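Local coordinates for mandelate racemase/muconate lactonizing enzyme/Enolase superfamily (Rhodobacter sphaeroides, PDB 2HZG), which belongs to the mandelate racemase/muconate lactonizing branch of the enolase superfamily, pairing an N-terminal capping domain with a TIM-barrel domain that carries a metal site, at residues P286-R289 against V290-A294; A256-F259 against H260-Q263; A311-A314 against S315-F319; G105-M108 against A109-L113. One frame throughout, in Å; residues are numbered along the deposited sequence.

Interaction 1 of 4, residues P286-R289 against V290-A294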
ATOM      1  N   PRO A 286       7.242  -9.772 -10.473  1.00 14.45           N
ATOM      2  CA  PRO A 286       6.657  -8.460 -10.814  1.00 14.66           C
ATOM      3  C   PRO A 286       7.687  -7.513 -11.418  1.00 14.71           C
ATOM      4  O   PRO A 286       7.362  -6.780 -12.340  1.00 15.50           O
ATOM      5  CB  PRO A 286       6.152  -7.932  -9.464  1.00 13.86           C
ATOM      6  CG  PRO A 286       5.912  -9.183  -8.668  1.00 15.14           C
ATOM      7  CD  PRO A 286       7.027 -10.100  -9.053  1.00 14.16           C
ATOM      8  N   ALA A 287       8.922  -7.554 -10.911  1.00 15.03           N
ATOM      9  CA  ALA A 287       9.987  -6.722 -11.439  1.00 15.26           C
ATOM     10  C   ALA A 287      10.299  -7.030 -12.908  1.00 15.21           C
ATOM     11  O   ALA A 287      10.441  -6.127 -13.715  1.00 15.41           O
ATOM     12  CB  ALA A 287      11.233  -6.887 -10.575  1.00 14.65           C
ATOM     13  N   LYS A 288      10.411  -8.320 -13.240  1.00 15.40           N
ATOM     14  CA  LYS A 288      10.589  -8.765 -14.615  1.00 15.83           C
ATOM     15  C   LYS A 288       9.388  -8.350 -15.486  1.00 16.09           C
ATOM     16  O   LYS A 288       9.545  -7.964 -16.649  1.00 16.70           O
ATOM     17  CB  LYS A 288      10.763 -10.296 -14.630  1.00 15.68           C
ATOM     18  CG  LYS A 288      10.833 -10.934 -16.005  1.00 17.22           C
ATOM     19  CD  LYS A 288      12.071 -10.524 -16.803  1.00 16.90           C
ATOM     20  CE  LYS A 288      12.253 -11.440 -18.056  1.00 18.74           C
ATOM     21  NZ  LYS A 288      10.989 -11.523 -18.857  1.00 20.02           N
ATOM     22  N   ARG A 289       8.194  -8.446 -14.916  1.00 16.24           N
ATOM     23  CA  ARG A 289       6.991  -7.984 -15.601  1.00 16.88           C
ATOM     24  C   ARG A 289       7.119  -6.485 -15.933  1.00 16.32           C
ATOM     25  O   ARG A 289       6.822  -6.082 -17.050  1.00 16.37           O
ATOM     26  CB  ARG A 289       5.756  -8.283 -14.753  1.00 17.00           C
ATOM     27  CG  ARG A 289       4.464  -8.112 -15.488  1.00 18.88           C
ATOM     28  CD  ARG A 289       3.296  -8.411 -14.590  1.00 19.88           C
ATOM     29  NE  ARG A 289       2.044  -8.019 -15.245  1.00 21.42           N
ATOM     30  CZ  ARG A 289       0.889  -7.886 -14.614  1.00 20.30           C
ATOM     31  NH1 ARG A 289       0.820  -8.110 -13.299  1.00 19.83           N
ATOM     32  NH2 ARG A 289      -0.183  -7.522 -15.301  1.00 20.35           N
ATOM     33  N   VAL A 290       7.622  -5.683 -14.989  1.00 15.64           N
ATOM     34  CA  VAL A 290       7.902  -4.250 -15.264  1.00 15.39           C
ATOM     35  C   VAL A 290       8.945  -4.061 -16.370  1.00 16.15           C
ATOM     36  O   VAL A 290       8.752  -3.250 -17.296  1.00 16.35           O
ATOM     37  CB  VAL A 290       8.350  -3.469 -13.982  1.00 15.35           C
ATOM     38  CG1 VAL A 290       8.667  -1.979 -14.320  1.00 14.04           C
ATOM     39  CG2 VAL A 290       7.296  -3.560 -12.913  1.00 14.09           C
ATOM     40  N   ALA A 291      10.044  -4.815 -16.284  1.00 15.77           N
ATOM     41  CA  ALA A 291      11.100  -4.735 -17.295  1.00 16.18           C
ATOM     42  C   ALA A 291      10.596  -5.017 -18.722  1.00 16.83           C
ATOM     43  O   ALA A 291      10.937  -4.275 -19.655  1.00 16.91           O
ATOM     44  CB  ALA A 291      12.285  -5.652 -16.919  1.00 15.36           C
ATOM     45  N   ASP A 292       9.776  -6.060 -18.877  1.00 17.13           N
ATOM     46  CA  ASP A 292       9.103  -6.356 -20.153  1.00 18.38           C
ATOM     47  C   ASP A 292       8.239  -5.150 -20.597  1.00 18.14           C
ATOM     48  O   ASP A 292       8.283  -4.736 -21.762  1.00 17.47           O
ATOM     49  CB  ASP A 292       8.180  -7.586 -20.036  1.00 18.73           C
ATOM     50  CG  ASP A 292       8.923  -8.898 -19.718  1.00 19.93           C
ATOM     51  OD1 ASP A 292      10.167  -8.971 -19.767  1.00 22.35           O
ATOM     52  OD2 ASP A 292       8.222  -9.891 -19.408  1.00 22.84           O
ATOM     53  N   ALA A 293       7.467  -4.595 -19.654  1.00 18.09           N
ATOM     54  CA  ALA A 293       6.592  -3.459 -19.961  1.00 18.33           C
ATOM     55  C   ALA A 293       7.410  -2.210 -20.308  1.00 18.71           C
ATOM     56  O   ALA A 293       7.048  -1.462 -21.209  1.00 19.13           O
ATOM     57  CB  ALA A 293       5.589  -3.200 -18.811  1.00 18.12           C
ATOM     58  N   ALA A 294       8.528  -1.998 -19.611  1.00 18.95           N
ATOM     59  CA  ALA A 294       9.435  -0.901 -19.924  1.00 19.28           C
ATOM     60  C   ALA A 294      10.041  -1.082 -21.330  1.00 20.40           C
ATOM     61  O   ALA A 294      10.085  -0.136 -22.119  1.00 20.38           O
ATOM     62  CB  ALA A 294      10.528  -0.785 -18.843  1.00 18.81           C
TER

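Interaction 2 of 4, residues A256-F259 against H260-Q263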
ATOM      1  N   ALA A 256       6.971   1.449  -5.828  1.00 15.39           N
ATOM      2  CA  ALA A 256       5.972   0.488  -6.358  1.00 15.14           C
ATOM      3  C   ALA A 256       5.978  -0.799  -5.529  1.00 15.12           C
ATOM      4  O   ALA A 256       7.027  -1.451  -5.372  1.00 15.04           O
ATOM      5  CB  ALA A 256       6.224   0.165  -7.836  1.00 14.48           C
ATOM      6  N   HIS A 257       4.827  -1.150  -4.967  1.00 15.14           N
ATOM      7  CA  HIS A 257       4.708  -2.423  -4.245  1.00 15.38           C
ATOM      8  C   HIS A 257       3.831  -3.382  -5.062  1.00 15.51           C
ATOM      9  O   HIS A 257       3.463  -4.440  -4.595  1.00 15.64           O
ATOM     10  CB  HIS A 257       4.175  -2.229  -2.812  1.00 15.01           C
ATOM     11  CG  HIS A 257       2.842  -1.540  -2.750  1.00 17.78           C
ATOM     12  ND1 HIS A 257       2.706  -0.202  -2.442  1.00 18.81           N
ATOM     13  CD2 HIS A 257       1.588  -2.007  -2.960  1.00 17.80           C
ATOM     14  CE1 HIS A 257       1.425   0.122  -2.462  1.00 18.65           C
ATOM     15  NE2 HIS A 257       0.726  -0.956  -2.764  1.00 18.89           N
ATOM     16  N   ASN A 258       3.494  -2.983  -6.284  1.00 15.81           N
ATOM     17  CA  ASN A 258       2.931  -3.904  -7.249  1.00 16.32           C
ATOM     18  C   ASN A 258       3.283  -3.455  -8.653  1.00 16.20           C
ATOM     19  O   ASN A 258       3.796  -2.349  -8.849  1.00 16.64           O
ATOM     20  CB  ASN A 258       1.410  -4.106  -7.057  1.00 15.92           C
ATOM     21  CG  ASN A 258       0.633  -2.791  -7.063  1.00 16.78           C
ATOM     22  OD1 ASN A 258       0.649  -2.062  -8.050  1.00 16.66           O
ATOM     23  ND2 ASN A 258      -0.048  -2.492  -5.962  1.00 17.46           N
ATOM     24  N   PHE A 259       3.005  -4.318  -9.621  1.00 16.20           N
ATOM     25  CA  PHE A 259       3.264  -4.027 -11.024  1.00 16.75           C
ATOM     26  C   PHE A 259       2.560  -2.756 -11.526  1.00 17.02           C
ATOM     27  O   PHE A 259       3.161  -1.966 -12.233  1.00 16.97           O
ATOM     28  CB  PHE A 259       2.883  -5.226 -11.914  1.00 15.78           C
ATOM     29  CG  PHE A 259       2.826  -4.898 -13.383  1.00 16.34           C
ATOM     30  CD1 PHE A 259       3.987  -4.836 -14.142  1.00 14.75           C
ATOM     31  CD2 PHE A 259       1.603  -4.642 -14.006  1.00 15.88           C
ATOM     32  CE1 PHE A 259       3.951  -4.536 -15.480  1.00 16.00           C
ATOM     33  CE2 PHE A 259       1.549  -4.315 -15.357  1.00 16.85           C
ATOM     34  CZ  PHE A 259       2.723  -4.267 -16.101  1.00 16.93           C
ATOM     35  N   HIS A 260       1.283  -2.588 -11.208  1.00 17.33           N
ATOM     36  CA  HIS A 260       0.539  -1.461 -11.770  1.00 18.38           C
ATOM     37  C   HIS A 260       0.993  -0.073 -11.312  1.00 18.09           C
ATOM     38  O   HIS A 260       0.893   0.871 -12.079  1.00 18.91           O
ATOM     39  CB  HIS A 260      -0.986  -1.666 -11.679  1.00 18.56           C
ATOM     40  CG  HIS A 260      -1.493  -2.624 -12.714  1.00 20.97           C
ATOM     41  ND1 HIS A 260      -1.758  -3.948 -12.435  1.00 23.94           N
ATOM     42  CD2 HIS A 260      -1.709  -2.467 -14.044  1.00 21.55           C
ATOM     43  CE1 HIS A 260      -2.138  -4.561 -13.544  1.00 22.99           C
ATOM     44  NE2 HIS A 260      -2.120  -3.684 -14.532  1.00 24.85           N
ATOM     45  N   MET A 261       1.488   0.048 -10.084  1.00 17.95           N
ATOM     46  CA  MET A 261       2.137   1.302  -9.656  1.00 18.15           C
ATOM     47  C   MET A 261       3.285   1.701 -10.608  1.00 18.07           C
ATOM     48  O   MET A 261       3.410   2.868 -10.988  1.00 17.99           O
ATOM     49  CB  MET A 261       2.652   1.188  -8.233  1.00 17.77           C
ATOM     50  CG  MET A 261       1.544   1.159  -7.201  1.00 18.74           C
ATOM     51  SD  MET A 261       2.208   1.127  -5.539  1.00 16.87           S
ATOM     52  CE  MET A 261       2.962   2.758  -5.355  1.00 16.21           C
ATOM     53  N   ALA A 262       4.089   0.726 -11.017  1.00 17.22           N
ATOM     54  CA  ALA A 262       5.163   0.979 -11.975  1.00 17.21           C
ATOM     55  C   ALA A 262       4.589   1.260 -13.375  1.00 17.27           C
ATOM     56  O   ALA A 262       4.996   2.230 -14.032  1.00 16.73           O
ATOM     57  CB  ALA A 262       6.138  -0.189 -12.010  1.00 17.12           C
ATOM     58  N   GLN A 263       3.645   0.426 -13.831  1.00 16.60           N
ATOM     59  CA  GLN A 263       3.047   0.667 -15.150  1.00 17.15           C
ATOM     60  C   GLN A 263       2.366   2.028 -15.265  1.00 16.20           C
ATOM     61  O   GLN A 263       2.486   2.701 -16.286  1.00 15.93           O
ATOM     62  CB  GLN A 263       2.056  -0.422 -15.547  1.00 16.63           C
ATOM     63  CG  GLN A 263       1.718  -0.329 -17.027  1.00 21.86           C
ATOM     64  CD  GLN A 263       0.630  -1.300 -17.436  1.00 27.95           C
ATOM     65  OE1 GLN A 263       0.864  -2.181 -18.257  1.00 32.59           O
ATOM     66  NE2 GLN A 263      -0.553  -1.149 -16.863  1.00 28.16           N
TER

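Interaction 3 of 4, residues A311-A314 against S315-F319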
ATOM      1  N   ALA A 311      20.215  -8.027  -1.881  1.00 13.49           N
ATOM      2  CA  ALA A 311      19.238  -7.104  -2.499  1.00 13.59           C
ATOM      3  C   ALA A 311      19.707  -6.645  -3.871  1.00 12.78           C
ATOM      4  O   ALA A 311      18.914  -6.606  -4.810  1.00 12.55           O
ATOM      5  CB  ALA A 311      18.985  -5.896  -1.577  1.00 12.01           C
ATOM      6  N   LEU A 312      20.996  -6.299  -3.982  1.00 12.86           N
ATOM      7  CA  LEU A 312      21.566  -5.880  -5.273  1.00 13.33           C
ATOM      8  C   LEU A 312      21.415  -6.964  -6.326  1.00 13.25           C
ATOM      9  O   LEU A 312      20.924  -6.712  -7.416  1.00 13.17           O
ATOM     10  CB  LEU A 312      23.048  -5.478  -5.154  1.00 12.94           C
ATOM     11  CG  LEU A 312      23.779  -5.031  -6.438  1.00 14.24           C
ATOM     12  CD1 LEU A 312      23.067  -3.852  -7.184  1.00 13.77           C
ATOM     13  CD2 LEU A 312      25.234  -4.665  -6.080  1.00 13.15           C
ATOM     14  N   SER A 313      21.855  -8.177  -5.986  1.00 13.76           N
ATOM     15  CA  SER A 313      21.755  -9.290  -6.898  1.00 14.00           C
ATOM     16  C   SER A 313      20.308  -9.452  -7.338  1.00 13.83           C
ATOM     17  O   SER A 313      20.039  -9.565  -8.529  1.00 13.73           O
ATOM     18  CB  SER A 313      22.252 -10.579  -6.232  1.00 14.33           C
ATOM     19  OG  SER A 313      21.787 -11.672  -7.004  1.00 15.57           O
ATOM     20  N   ALA A 314      19.374  -9.423  -6.379  1.00 13.58           N
ATOM     21  CA  ALA A 314      17.967  -9.660  -6.701  1.00 14.47           C
ATOM     22  C   ALA A 314      17.441  -8.598  -7.643  1.00 14.32           C
ATOM     23  O   ALA A 314      16.756  -8.909  -8.606  1.00 14.44           O
ATOM     24  CB  ALA A 314      17.119  -9.732  -5.435  1.00 14.21           C
ATOM     25  N   SER A 315      17.805  -7.338  -7.389  1.00 15.32           N
ATOM     26  CA  SER A 315      17.272  -6.242  -8.192  1.00 15.58           C
ATOM     27  C   SER A 315      17.968  -6.094  -9.552  1.00 15.23           C
ATOM     28  O   SER A 315      17.466  -5.393 -10.413  1.00 15.52           O
ATOM     29  CB  SER A 315      17.217  -4.934  -7.400  1.00 15.31           C
ATOM     30  OG  SER A 315      16.136  -4.951  -6.423  1.00 17.62           O
ATOM     31  N   LEU A 316      19.102  -6.769  -9.738  1.00 15.17           N
ATOM     32  CA  LEU A 316      19.747  -6.855 -11.059  1.00 14.56           C
ATOM     33  C   LEU A 316      19.109  -7.947 -11.918  1.00 14.71           C
ATOM     34  O   LEU A 316      19.059  -7.817 -13.142  1.00 14.82           O
ATOM     35  CB  LEU A 316      21.247  -7.116 -10.924  1.00 15.10           C
ATOM     36  CG  LEU A 316      22.103  -6.006 -10.300  1.00 15.51           C
ATOM     37  CD1 LEU A 316      23.576  -6.405 -10.214  1.00 15.12           C
ATOM     38  CD2 LEU A 316      21.952  -4.761 -11.127  1.00 17.79           C
ATOM     39  N   GLN A 317      18.622  -9.019 -11.281  1.00 14.39           N
ATOM     40  CA  GLN A 317      18.044 -10.153 -12.027  1.00 14.68           C
ATOM     41  C   GLN A 317      17.034  -9.727 -13.111  1.00 14.25           C
ATOM     42  O   GLN A 317      17.145 -10.170 -14.246  1.00 14.88           O
ATOM     43  CB  GLN A 317      17.404 -11.204 -11.101  1.00 14.22           C
ATOM     44  CG  GLN A 317      18.285 -11.754  -9.960  1.00 13.93           C
ATOM     45  CD  GLN A 317      19.493 -12.549 -10.446  1.00 15.68           C
ATOM     46  OE1 GLN A 317      19.480 -13.139 -11.543  1.00 13.77           O
ATOM     47  NE2 GLN A 317      20.546 -12.555  -9.642  1.00 14.05           N
ATOM     48  N   PRO A 318      16.058  -8.847 -12.782  1.00 15.10           N
ATOM     49  CA  PRO A 318      15.002  -8.561 -13.769  1.00 14.75           C
ATOM     50  C   PRO A 318      15.431  -7.840 -15.049  1.00 15.68           C
ATOM     51  O   PRO A 318      14.635  -7.757 -15.995  1.00 16.47           O
ATOM     52  CB  PRO A 318      14.035  -7.668 -12.985  1.00 14.87           C
ATOM     53  CG  PRO A 318      14.355  -7.960 -11.529  1.00 15.89           C
ATOM     54  CD  PRO A 318      15.817  -8.101 -11.532  1.00 14.31           C
ATOM     55  N   PHE A 319      16.643  -7.293 -15.083  1.00 15.86           N
ATOM     56  CA  PHE A 319      17.124  -6.672 -16.315  1.00 16.49           C
ATOM     57  C   PHE A 319      18.496  -7.181 -16.737  1.00 16.87           C
ATOM     58  O   PHE A 319      19.163  -6.557 -17.559  1.00 17.14           O
ATOM     59  CB  PHE A 319      17.007  -5.115 -16.294  1.00 15.53           C
ATOM     60  CG  PHE A 319      18.022  -4.367 -15.406  1.00 16.19           C
ATOM     61  CD1 PHE A 319      18.849  -3.379 -15.968  1.00 15.63           C
ATOM     62  CD2 PHE A 319      18.076  -4.565 -14.016  1.00 16.51           C
ATOM     63  CE1 PHE A 319      19.727  -2.637 -15.186  1.00 15.23           C
ATOM     64  CE2 PHE A 319      18.961  -3.850 -13.223  1.00 16.28           C
ATOM     65  CZ  PHE A 319      19.800  -2.864 -13.807  1.00 15.89           C
TER
HETATM   66  O   HOH W   1      17.177  -3.643  -4.254  1.00 17.72           O

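Interaction 4 of 4, residues G105-M108 against A109-L113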
ATOM      1  N   GLY A 105      10.536 -10.686  -0.164  1.00 14.07           N
ATOM      2  CA  GLY A 105      11.670 -11.465   0.344  1.00 14.30           C
ATOM      3  C   GLY A 105      11.456 -12.968   0.167  1.00 15.02           C
ATOM      4  O   GLY A 105      12.389 -13.692  -0.156  1.00 13.73           O
ATOM      5  N   ILE A 106      10.212 -13.417   0.369  1.00 15.10           N
ATOM      6  CA  ILE A 106       9.843 -14.831   0.191  1.00 15.13           C
ATOM      7  C   ILE A 106      10.007 -15.244  -1.257  1.00 15.30           C
ATOM      8  O   ILE A 106      10.630 -16.251  -1.540  1.00 15.88           O
ATOM      9  CB  ILE A 106       8.387 -15.101   0.645  1.00 14.69           C
ATOM     10  CG1 ILE A 106       8.281 -14.935   2.163  1.00 15.02           C
ATOM     11  CG2 ILE A 106       7.876 -16.520   0.177  1.00 14.90           C
ATOM     12  CD1 ILE A 106       6.882 -14.713   2.659  1.00 13.99           C
ATOM     13  N   GLU A 107       9.458 -14.445  -2.163  1.00 14.44           N
ATOM     14  CA  GLU A 107       9.453 -14.743  -3.585  1.00 14.68           C
ATOM     15  C   GLU A 107      10.891 -14.810  -4.146  1.00 14.58           C
ATOM     16  O   GLU A 107      11.240 -15.745  -4.869  1.00 14.20           O
ATOM     17  CB  GLU A 107       8.571 -13.708  -4.314  1.00 14.47           C
ATOM     18  CG  GLU A 107       8.173 -14.048  -5.769  1.00 13.49           C
ATOM     19  CD  GLU A 107       9.226 -13.598  -6.789  1.00 14.61           C
ATOM     20  OE1 GLU A 107      10.376 -13.194  -6.409  1.00 14.52           O
ATOM     21  OE2 GLU A 107       8.898 -13.616  -7.986  1.00 14.90           O
ATOM     22  N   MET A 108      11.730 -13.832  -3.810  1.00 14.22           N
ATOM     23  CA  MET A 108      13.107 -13.888  -4.274  1.00 14.04           C
ATOM     24  C   MET A 108      13.874 -15.083  -3.677  1.00 14.13           C
ATOM     25  O   MET A 108      14.723 -15.648  -4.365  1.00 14.33           O
ATOM     26  CB  MET A 108      13.853 -12.552  -4.075  1.00 14.66           C
ATOM     27  CG  MET A 108      14.306 -12.248  -2.681  1.00 14.89           C
ATOM     28  SD  MET A 108      15.303 -10.732  -2.558  1.00 15.83           S
ATOM     29  CE  MET A 108      14.079  -9.535  -3.121  1.00 15.59           C
ATOM     30  N   ALA A 109      13.550 -15.472  -2.431  1.00 13.31           N
ATOM     31  CA  ALA A 109      14.152 -16.661  -1.796  1.00 13.70           C
ATOM     32  C   ALA A 109      13.774 -17.944  -2.533  1.00 14.21           C
ATOM     33  O   ALA A 109      14.548 -18.899  -2.546  1.00 14.94           O
ATOM     34  CB  ALA A 109      13.748 -16.764  -0.302  1.00 13.05           C
ATOM     35  N   LEU A 110      12.586 -17.956  -3.145  1.00 13.95           N
ATOM     36  CA  LEU A 110      12.150 -19.071  -3.993  1.00 14.11           C
ATOM     37  C   LEU A 110      12.966 -19.200  -5.273  1.00 13.84           C
ATOM     38  O   LEU A 110      13.349 -20.314  -5.656  1.00 14.40           O
ATOM     39  CB  LEU A 110      10.643 -18.972  -4.325  1.00 14.07           C
ATOM     40  CG  LEU A 110       9.697 -18.950  -3.126  1.00 14.79           C
ATOM     41  CD1 LEU A 110       8.247 -19.043  -3.620  1.00 15.42           C
ATOM     42  CD2 LEU A 110      10.057 -20.095  -2.182  1.00 14.70           C
ATOM     43  N   TRP A 111      13.243 -18.075  -5.926  1.00 13.64           N
ATOM     44  CA  TRP A 111      14.164 -18.056  -7.051  1.00 14.44           C
ATOM     45  C   TRP A 111      15.571 -18.507  -6.668  1.00 14.81           C
ATOM     46  O   TRP A 111      16.186 -19.273  -7.407  1.00 14.71           O
ATOM     47  CB  TRP A 111      14.228 -16.674  -7.677  1.00 14.52           C
ATOM     48  CG  TRP A 111      12.929 -16.290  -8.345  1.00 15.31           C
ATOM     49  CD1 TRP A 111      11.992 -15.441  -7.861  1.00 13.52           C
ATOM     50  CD2 TRP A 111      12.445 -16.761  -9.601  1.00 15.59           C
ATOM     51  NE1 TRP A 111      10.951 -15.333  -8.753  1.00 15.23           N
ATOM     52  CE2 TRP A 111      11.196 -16.146  -9.823  1.00 15.78           C
ATOM     53  CE3 TRP A 111      12.949 -17.653 -10.573  1.00 16.03           C
ATOM     54  CZ2 TRP A 111      10.437 -16.384 -10.971  1.00 15.93           C
ATOM     55  CZ3 TRP A 111      12.197 -17.892 -11.704  1.00 15.31           C
ATOM     56  CH2 TRP A 111      10.958 -17.254 -11.905  1.00 16.02           C
ATOM     57  N   ASP A 112      16.057 -18.022  -5.521  1.00 14.68           N
ATOM     58  CA  ASP A 112      17.337 -18.446  -4.975  1.00 15.20           C
ATOM     59  C   ASP A 112      17.354 -19.969  -4.723  1.00 15.63           C
ATOM     60  O   ASP A 112      18.275 -20.660  -5.173  1.00 15.36           O
ATOM     61  CB  ASP A 112      17.660 -17.659  -3.695  1.00 14.24           C
ATOM     62  CG  ASP A 112      19.124 -17.829  -3.252  1.00 15.18           C
ATOM     63  OD1 ASP A 112      20.029 -17.805  -4.125  1.00 13.39           O
ATOM     64  OD2 ASP A 112      19.369 -17.984  -2.037  1.00 16.13           O
ATOM     65  N   LEU A 113      16.322 -20.478  -4.035  1.00 16.40           N
ATOM     66  CA  LEU A 113      16.198 -21.907  -3.719  1.00 16.84           C
ATOM     67  C   LEU A 113      16.164 -22.745  -5.005  1.00 17.39           C
ATOM     68  O   LEU A 113      16.940 -23.673  -5.166  1.00 17.72           O
ATOM     69  CB  LEU A 113      14.930 -22.175  -2.880  1.00 16.69           C
ATOM     70  CG  LEU A 113      14.701 -23.537  -2.188  1.00 16.79           C
ATOM     71  CD1 LEU A 113      13.647 -23.400  -1.077  1.00 16.59           C
ATOM     72  CD2 LEU A 113      14.328 -24.666  -3.156  1.00 15.37           C
TER

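Interaction 1 of 4, residues P286-R289 against V290-A294
Lys288 and Asp292, one helical turn apart, meet through their charged ends. The lysine chain leaves the helix with CG anti to the backbone N (chi1 175°), then bends at chi2 and again at chi4, which swings NZ over to the carboxylate of Asp292. NZ of Lys288 lies 2.8 Å from OD1 of Asp292 and meets the syn lone pair of that oxygen; a second, weak bond runs from NZ of Lys288 to OD2 of Asp292 at 3.3 Å, making an uneven two-oxygen grip. The same lysine also has a cation-pi partner in Tyr128. The backbone repeats the pairing, Asp292 N donating to Lys288 O at 2.9 Å and 171°. On another flank Arg289 runs extended from CG to NE and carries its guanidinium to a cation-pi contact with Phe259. Val290 keeps to the buried side: its CG2 stands 3.3 Å from Pro286 O, and its side chain packs on Ile274 and Ile276 and, together with Ala287 and Ala291, on Tyr301 of strand 300-303. A charged i to i+4 pair outside and small apolar residues inside make this an amphipathic helix of the kind that surrounds the strands of a TIM barrel.

Interaction 2 of 4, residues A256-F259 against H260-Q263
The sulfur of Met261 sits over one face of the His257 imidazole, SD 3.5 Å from the ring centroid and 22° off its normal, a sulfur-aromatic contact. The bend of Met261 at chi3 turns CE back toward CA of Ala256, whose CB lies 3.7 Å from CB of Met261, and the backbone N of His257 sends a weak hydrogen bond to the same sulfur. Beside them Asn258 is the N-cap of helix 259-268: its CG sits between its backbone N and carbonyl carbon (chi1 54°), folding OD1 of Asn258 back over the first turn, where it accepts from Met261 N at 3.0 Å, nearly along the C=O axis. One residue on, Phe259 presents its edge to the face of His260 in a T-shaped pair, centroids 4.9 Å apart and planes at 80°. Gln263 lies across the phenyl ring, CB making an off-centre CH-pi contact while OE1 of Gln263 reaches the ring edge 3.5 Å from CZ of Phe259. Farther out, Pro100 and His101 pack on His257, and Leu97 and Gly233 of the second subunit touch His257 and His260 respectively. The cap gives an amide N-H at the helix start an acceptor, and sulfur-aromatic, edge-to-face and CH-pi contacts add to the backbone bonding.

Interaction 3 of 4, residues A311-A314 against S315-F319
Ser313 O is gripped by several N-H groups in the last part of the helix that follows strand 300-303 of the TIM barrel. Gln317 N donates to Ser313 O at 3.1 Å, and two weak bonds join from Leu316 N and from Gln317 NE2. The amide of Gln317 folds back over the turn through its bend at chi2 (-65°), bringing NE2 of Gln317 to Ser313 OG at 3.0 Å with the oxygen in the amide plane. Ser313 OG is also tied to Leu362 O, and these two partners together would fix the rotation of the hydroxyl. A carbon joins the crowd round the carbonyl, CG of Gln317 standing 3.1 Å from Ser313 O. On the apolar side, CD1 of Leu312 meets CG of Leu316 at 3.9 Å, the two chains lying obliquely across each other and packing respectively on Tyr330 and Cys328 of strand 327-331. Pro318 has no N-H to offer the turn; its CD instead rests 3.2 Å from Ala314 O. Ser315 OG faces yet another way, toward Cys278 N, with which it is hydrogen-bonded. A water stands 2.7 Å from Ser315 OG and makes at most a weak, long bond to Ala311 O, 3.5 Å from the water oxygen.

Interaction 4 of 4, residues G105-M108 against A109-L113
Gly105 touches the next turn through its backbone, its carbonyl O accepting from Ala109 N at 3.1 Å while CB of Ala109 lies close to the same oxygen. Ile106 follows with O receiving Leu110 N; its side chain comes only loosely to Leu110, CG2 of Ile106 to CG of Leu110 at 4.5 Å, and both pack against strand 27-35, Ile106 on Val31 and Leu110 on Val33. Glu107 carries the side-chain contact. Its CG is anti to the backbone N (chi1 -166°) and the chain then kinks at chi2, laying the carboxylate beside the pyrrole edge of Trp111, one turn ahead. NE1 of Trp111 donates to OE2 of Glu107 at 2.8 Å and 164°. The acceptor lies in the ring plane, whereas the N-H arrives from above the carboxylate, 59° out of its plane. OE1 of Glu107 stands 3.1 Å from CD1 of Trp111, and the glutamate backbone O is the same distance from that carbon. Met108 closes the segment: its O accepts from Asp112 N at 3.0 Å, while its own side chain turns to Leu284. Beyond the turn, Asp112 binds Leu362 N and Trp41 N. The Glu107 carboxylate is buried, but its two oxygens are met by neutral N-H donors: OE2 also takes Gly285 N, and OE1 takes Leu284 N, both at the start of helix 284-297. Those donors and the helix end would probably stabilise a negative charge there, linking the N-terminal domain to the barrel through hydrogen bonds from a carboxylate to backbone N-H groups.

Overall arrangement
Interactions 1, 2 and 3 lie in the barrel domain, and interaction 4 in the N-terminal domain. Helix 284-297 joins them: interaction 1 lies on it, and interactions 2 and 3 each pack against it, Ala262 on Val290 and Pro318 O 3.3 Å from Ala291 CB. Interaction 4 approaches its start, Glu107 touching Pro286, and also meets interaction 3, where Met108 SD lies 3.5 Å from Ala314 CB. Interactions 2 and 4 do not touch, their nearest atoms being about 10 Å apart. Chemistry follows burial: interactions 3 and 4 are buried, with a serine-glutamine network and a carboxylate-indole bond, whereas interactions 1 and 2 are partly buried, one with a surface salt bridge, the other with rings near the second subunit.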